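Local coordinates for protein tryptophane-5-halogenase (Microbispora sp. ATCC PTA-5024, PDB 5UAO) that probably uses reduced flavin to chlorinate a tryptophan of the lanthipeptide NAI-107 at carbon 5 during its biosynthesis, at residues Thr256-Gly268 / Ala309-Thr321. Residues are numbered along the deposited sequence; the frame is centred on the assembly and turned at random.
Sequences TDAAVTGTLAHGG and AAAEMARRFPGVT
The backbone of Thr263 is held by Thr321 through two hydrogen bonds, one to the hydroxyl and one from the amide. The N of Thr263 donates to Thr321 OG1 at 2.9 Å, and Thr321 N donates to Thr263 O, both nearly straight at 166°. Thr321 suits its place because chi1 of 70° sets OG1 between its own N and carbonyl carbon, where hydroxyl and amide can serve the same residue of strand 258-264. Two CA-H...O contacts flank the pair, Val320 CA to Thr263 O and Gly262 CA to Thr321 O, the latter 3.2 Å; any side chain on Gly262 would collide with that oxygen. A water donates to Gly319 O and weakly accepts from Ala265 N.

The apolar part lies along helix 306-316 and the turn that follows it. Val260 sets CG1 against the small CB of Ala310 at 4.0 Å, and CG2 near Ala309 CB. Between helix and strand runs Met313, fully extended, its SD and CE both 3.5 Å from Val260 O, with CE also near Gly262 N; a slim, unbranched chain fits such a reach. Cut back to an alanine, this position is likely to lose its hold on Val260 and Gly262 and open a gap next to Leu295 and Cys284. Farther on, Leu264 CD1 rests on the type II turn Phe317-Val320, 3.3 Å from Pro318 O, while its CD2 meets Phe317 CB.

Thus the directional threonine bonds set the register of 319-321 on the strand, whereas Val260, Met313 and Leu264 add nondirectional packing that seats helix and turn against the sheet.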
loop_
_atom_site.group_PDB
_atom_site.type_symbol
_atom_site.label_atom_id
_atom_site.label_comp_id
_atom_site.label_asym_id
_atom_site.label_seq_id
_atom_site.Cartn_x
_atom_site.Cartn_y
_atom_site.Cartn_z
ATOM N N THR A 256 15.393 10.624 -22.713
ATOM C CA THR A 256 15.264 10.188 -24.107
ATOM C C THR A 256 13.930 10.613 -24.723
ATOM O O THR A 256 12.966 10.736 -24.006
ATOM C CB THR A 256 15.396 8.665 -24.209
ATOM O OG1 THR A 256 14.434 8.039 -23.376
ATOM C CG2 THR A 256 16.782 8.236 -23.766
ATOM N N ASP A 257 13.860 10.773 -26.038
ATOM C CA ASP A 257 12.651 11.244 -26.670
ATOM C C ASP A 257 12.403 10.729 -28.064
ATOM O O ASP A 257 11.487 11.223 -28.747
ATOM C CB ASP A 257 12.698 12.787 -26.748
ATOM C CG ASP A 257 13.941 13.303 -27.459
ATOM O OD1 ASP A 257 14.888 12.546 -27.805
ATOM O OD2 ASP A 257 13.966 14.500 -27.723
ATOM N N ALA A 258 13.223 9.781 -28.530
ATOM C CA ALA A 258 13.118 9.258 -29.881
ATOM C C ALA A 258 13.603 7.835 -29.913
ATOM O O ALA A 258 14.397 7.439 -29.063
ATOM C CB ALA A 258 13.926 10.131 -30.874
ATOM N N ALA A 259 13.101 7.083 -30.902
ATOM C CA ALA A 259 13.597 5.763 -31.206
ATOM C C ALA A 259 13.668 5.508 -32.705
ATOM O O ALA A 259 12.740 5.815 -33.483
ATOM C CB ALA A 259 12.694 4.720 -30.574
ATOM N N VAL A 260 14.734 4.855 -33.106
ATOM C CA VAL A 260 14.878 4.357 -34.457
ATOM C C VAL A 260 14.640 2.836 -34.376
ATOM O O VAL A 260 15.375 2.102 -33.712
ATOM C CB VAL A 260 16.301 4.574 -35.017
ATOM C CG1 VAL A 260 16.396 3.957 -36.398
ATOM C CG2 VAL A 260 16.600 6.044 -35.178
ATOM N N THR A 261 13.692 2.361 -35.143
ATOM C CA THR A 261 13.403 0.950 -35.135
ATOM C C THR A 261 13.893 0.192 -36.372
ATOM O O THR A 261 14.074 0.771 -37.488
ATOM C CB THR A 261 11.869 0.713 -34.987
ATOM O OG1 THR A 261 11.149 1.259 -36.114
ATOM C CG2 THR A 261 11.389 1.321 -33.698
ATOM N N GLY A 262 14.059 -1.115 -36.205
ATOM C CA GLY A 262 14.458 -1.941 -37.336
ATOM C C GLY A 262 14.343 -3.421 -36.984
ATOM O O GLY A 262 13.962 -3.737 -35.872
ATOM N N THR A 263 14.627 -4.330 -37.936
ATOM C CA THR A 263 14.588 -5.786 -37.657
ATOM C C THR A 263 15.918 -6.398 -38.025
ATOM O O THR A 263 16.610 -5.897 -38.932
ATOM C CB THR A 263 13.442 -6.526 -38.436
ATOM O OG1 THR A 263 13.716 -6.469 -39.828
ATOM C CG2 THR A 263 12.041 -5.887 -38.195
ATOM N N LEU A 264 16.234 -7.499 -37.380
ATOM C CA LEU A 264 17.483 -8.223 -37.561
ATOM C C LEU A 264 17.200 -9.753 -37.562
ATOM O O LEU A 264 16.502 -10.272 -36.693
ATOM C CB LEU A 264 18.380 -7.921 -36.378
ATOM C CG LEU A 264 19.840 -8.443 -36.399
ATOM C CD1 LEU A 264 20.684 -7.852 -37.536
ATOM C CD2 LEU A 264 20.511 -8.210 -35.057
ATOM N N ALA A 265 17.731 -10.457 -38.527
ATOM C CA ALA A 265 17.528 -11.885 -38.625
ATOM C C ALA A 265 18.102 -12.589 -37.436
ATOM O O ALA A 265 19.130 -12.173 -36.940
ATOM C CB ALA A 265 18.190 -12.411 -39.892
ATOM N N HIS A 266 17.475 -13.675 -36.993
ATOM C CA HIS A 266 18.010 -14.439 -35.828
ATOM C C HIS A 266 18.281 -15.946 -36.097
ATOM O O HIS A 266 18.630 -16.684 -35.183
ATOM C CB HIS A 266 17.077 -14.327 -34.592
ATOM C CG HIS A 266 15.632 -14.630 -34.851
ATOM N ND1 HIS A 266 15.222 -15.521 -35.813
ATOM C CD2 HIS A 266 14.495 -14.160 -34.275
ATOM C CE1 HIS A 266 13.898 -15.571 -35.844
ATOM N NE2 HIS A 266 13.435 -14.767 -34.909
ATOM N N GLY A 267 18.096 -16.388 -37.333
ATOM C CA GLY A 267 18.311 -17.780 -37.703
ATOM C C GLY A 267 17.207 -18.744 -37.229
ATOM O O GLY A 267 17.371 -19.963 -37.362
ATOM N N GLY A 268 16.073 -18.225 -36.715
ATOM C CA GLY A 268 15.141 -19.030 -35.925
ATOM C C GLY A 268 15.491 -19.339 -34.469
ATOM O O GLY A 268 14.740 -20.062 -33.786
ATOM N N ALA A 309 22.165 8.099 -35.051
ATOM C CA ALA A 309 21.650 6.987 -34.207
ATOM C C ALA A 309 21.424 5.735 -35.005
ATOM O O ALA A 309 21.855 4.663 -34.604
ATOM C CB ALA A 309 20.334 7.370 -33.555
ATOM N N ALA A 310 20.788 5.879 -36.161
ATOM C CA ALA A 310 20.638 4.765 -37.076
ATOM C C ALA A 310 21.987 4.184 -37.512
ATOM O O ALA A 310 22.135 2.950 -37.527
ATOM C CB ALA A 310 19.767 5.137 -38.248
ATOM N N ALA A 311 23.015 5.026 -37.683
ATOM C CA ALA A 311 24.351 4.546 -38.054
ATOM C C ALA A 311 25.029 3.755 -36.931
ATOM O O ALA A 311 25.708 2.747 -37.189
ATOM C CB ALA A 311 25.280 5.698 -38.508
ATOM N N GLU A 312 24.861 4.239 -35.686
ATOM C CA GLU A 312 25.369 3.551 -34.509
ATOM C C GLU A 312 24.673 2.174 -34.370
ATOM O O GLU A 312 25.290 1.166 -34.083
ATOM C CB GLU A 312 25.168 4.374 -33.277
ATOM C CG GLU A 312 25.900 3.826 -32.084
ATOM C CD GLU A 312 25.417 4.399 -30.785
ATOM O OE1 GLU A 312 25.020 5.597 -30.778
ATOM O OE2 GLU A 312 25.546 3.702 -29.736
ATOM N N MET A 313 23.382 2.167 -34.528
ATOM C CA MET A 313 22.619 0.941 -34.381
ATOM C C MET A 313 23.109 -0.134 -35.382
ATOM O O MET A 313 23.215 -1.311 -35.041
ATOM C CB MET A 313 21.139 1.297 -34.615
ATOM C CG MET A 313 20.177 0.170 -34.416
ATOM S SD MET A 313 18.474 0.794 -34.581
ATOM C CE MET A 313 17.584 -0.616 -34.058
ATOM N N ALA A 314 23.355 0.279 -36.617
ATOM C CA ALA A 314 23.918 -0.617 -37.623
ATOM C C ALA A 314 25.364 -1.023 -37.318
ATOM O O ALA A 314 25.760 -2.147 -37.605
ATOM C CB ALA A 314 23.766 -0.047 -39.031
ATOM N N ARG A 315 26.157 -0.171 -36.670
ATOM C CA ARG A 315 27.426 -0.664 -36.196
ATOM C C ARG A 315 27.283 -1.731 -35.139
ATOM O O ARG A 315 28.033 -2.727 -35.152
ATOM C CB ARG A 315 28.342 0.469 -35.678
ATOM C CG ARG A 315 28.900 1.346 -36.820
ATOM C CD ARG A 315 29.992 2.336 -36.334
ATOM N NE ARG A 315 29.513 3.269 -35.293
ATOM C CZ ARG A 315 28.843 4.409 -35.546
ATOM N NH1 ARG A 315 28.586 4.768 -36.777
ATOM N NH2 ARG A 315 28.459 5.217 -34.562
ATOM N N ARG A 316 26.382 -1.499 -34.167
ATOM C CA ARG A 316 26.293 -2.365 -33.027
ATOM C C ARG A 316 25.577 -3.711 -33.390
ATOM O O ARG A 316 25.846 -4.735 -32.777
ATOM C CB ARG A 316 25.579 -1.645 -31.867
ATOM C CG ARG A 316 25.427 -2.482 -30.628
ATOM C CD ARG A 316 26.762 -2.789 -29.938
ATOM N NE ARG A 316 26.554 -3.640 -28.765
ATOM C CZ ARG A 316 26.160 -4.928 -28.802
ATOM N NH1 ARG A 316 25.901 -5.568 -29.952
ATOM N NH2 ARG A 316 26.018 -5.614 -27.666
ATOM N N PHE A 317 24.668 -3.648 -34.352
ATOM C CA PHE A 317 23.777 -4.758 -34.739
ATOM C C PHE A 317 23.807 -4.886 -36.276
ATOM O O PHE A 317 22.811 -4.639 -36.972
ATOM C CB PHE A 317 22.361 -4.512 -34.277
ATOM C CG PHE A 317 22.217 -4.384 -32.793
ATOM C CD1 PHE A 317 22.214 -5.503 -31.969
ATOM C CD2 PHE A 317 22.127 -3.126 -32.189
ATOM C CE1 PHE A 317 22.080 -5.404 -30.571
ATOM C CE2 PHE A 317 21.955 -3.029 -30.778
ATOM C CZ PHE A 317 21.939 -4.169 -29.987
ATOM N N PRO A 318 24.938 -5.337 -36.805
ATOM C CA PRO A 318 25.129 -5.336 -38.265
ATOM C C PRO A 318 24.089 -6.164 -38.952
ATOM O O PRO A 318 23.763 -7.261 -38.508
ATOM C CB PRO A 318 26.509 -5.988 -38.427
ATOM C CG PRO A 318 27.216 -5.670 -37.166
ATOM C CD PRO A 318 26.139 -5.875 -36.118
ATOM N N GLY A 319 23.520 -5.591 -39.982
ATOM C CA GLY A 319 22.438 -6.208 -40.749
ATOM C C GLY A 319 21.083 -5.669 -40.432
ATOM O O GLY A 319 20.115 -6.055 -41.054
ATOM N N VAL A 320 20.985 -4.810 -39.403
ATOM C CA VAL A 320 19.665 -4.384 -38.904
ATOM C C VAL A 320 19.053 -3.498 -39.992
ATOM O O VAL A 320 19.759 -2.749 -40.623
ATOM C CB VAL A 320 19.782 -3.636 -37.553
ATOM C CG1 VAL A 320 20.529 -2.303 -37.698
ATOM C CG2 VAL A 320 18.412 -3.409 -36.921
ATOM N N THR A 321 17.773 -3.618 -40.262
ATOM C CA THR A 321 17.151 -2.624 -41.140
ATOM C C THR A 321 16.824 -1.321 -40.421
ATOM O O THR A 321 16.941 -1.166 -39.188
ATOM C CB THR A 321 15.871 -3.147 -41.663
ATOM O OG1 THR A 321 14.929 -3.204 -40.563
ATOM C CG2 THR A 321 16.144 -4.555 -42.235
HETATM O O HOH W 1 18.531 -8.102 -40.914
#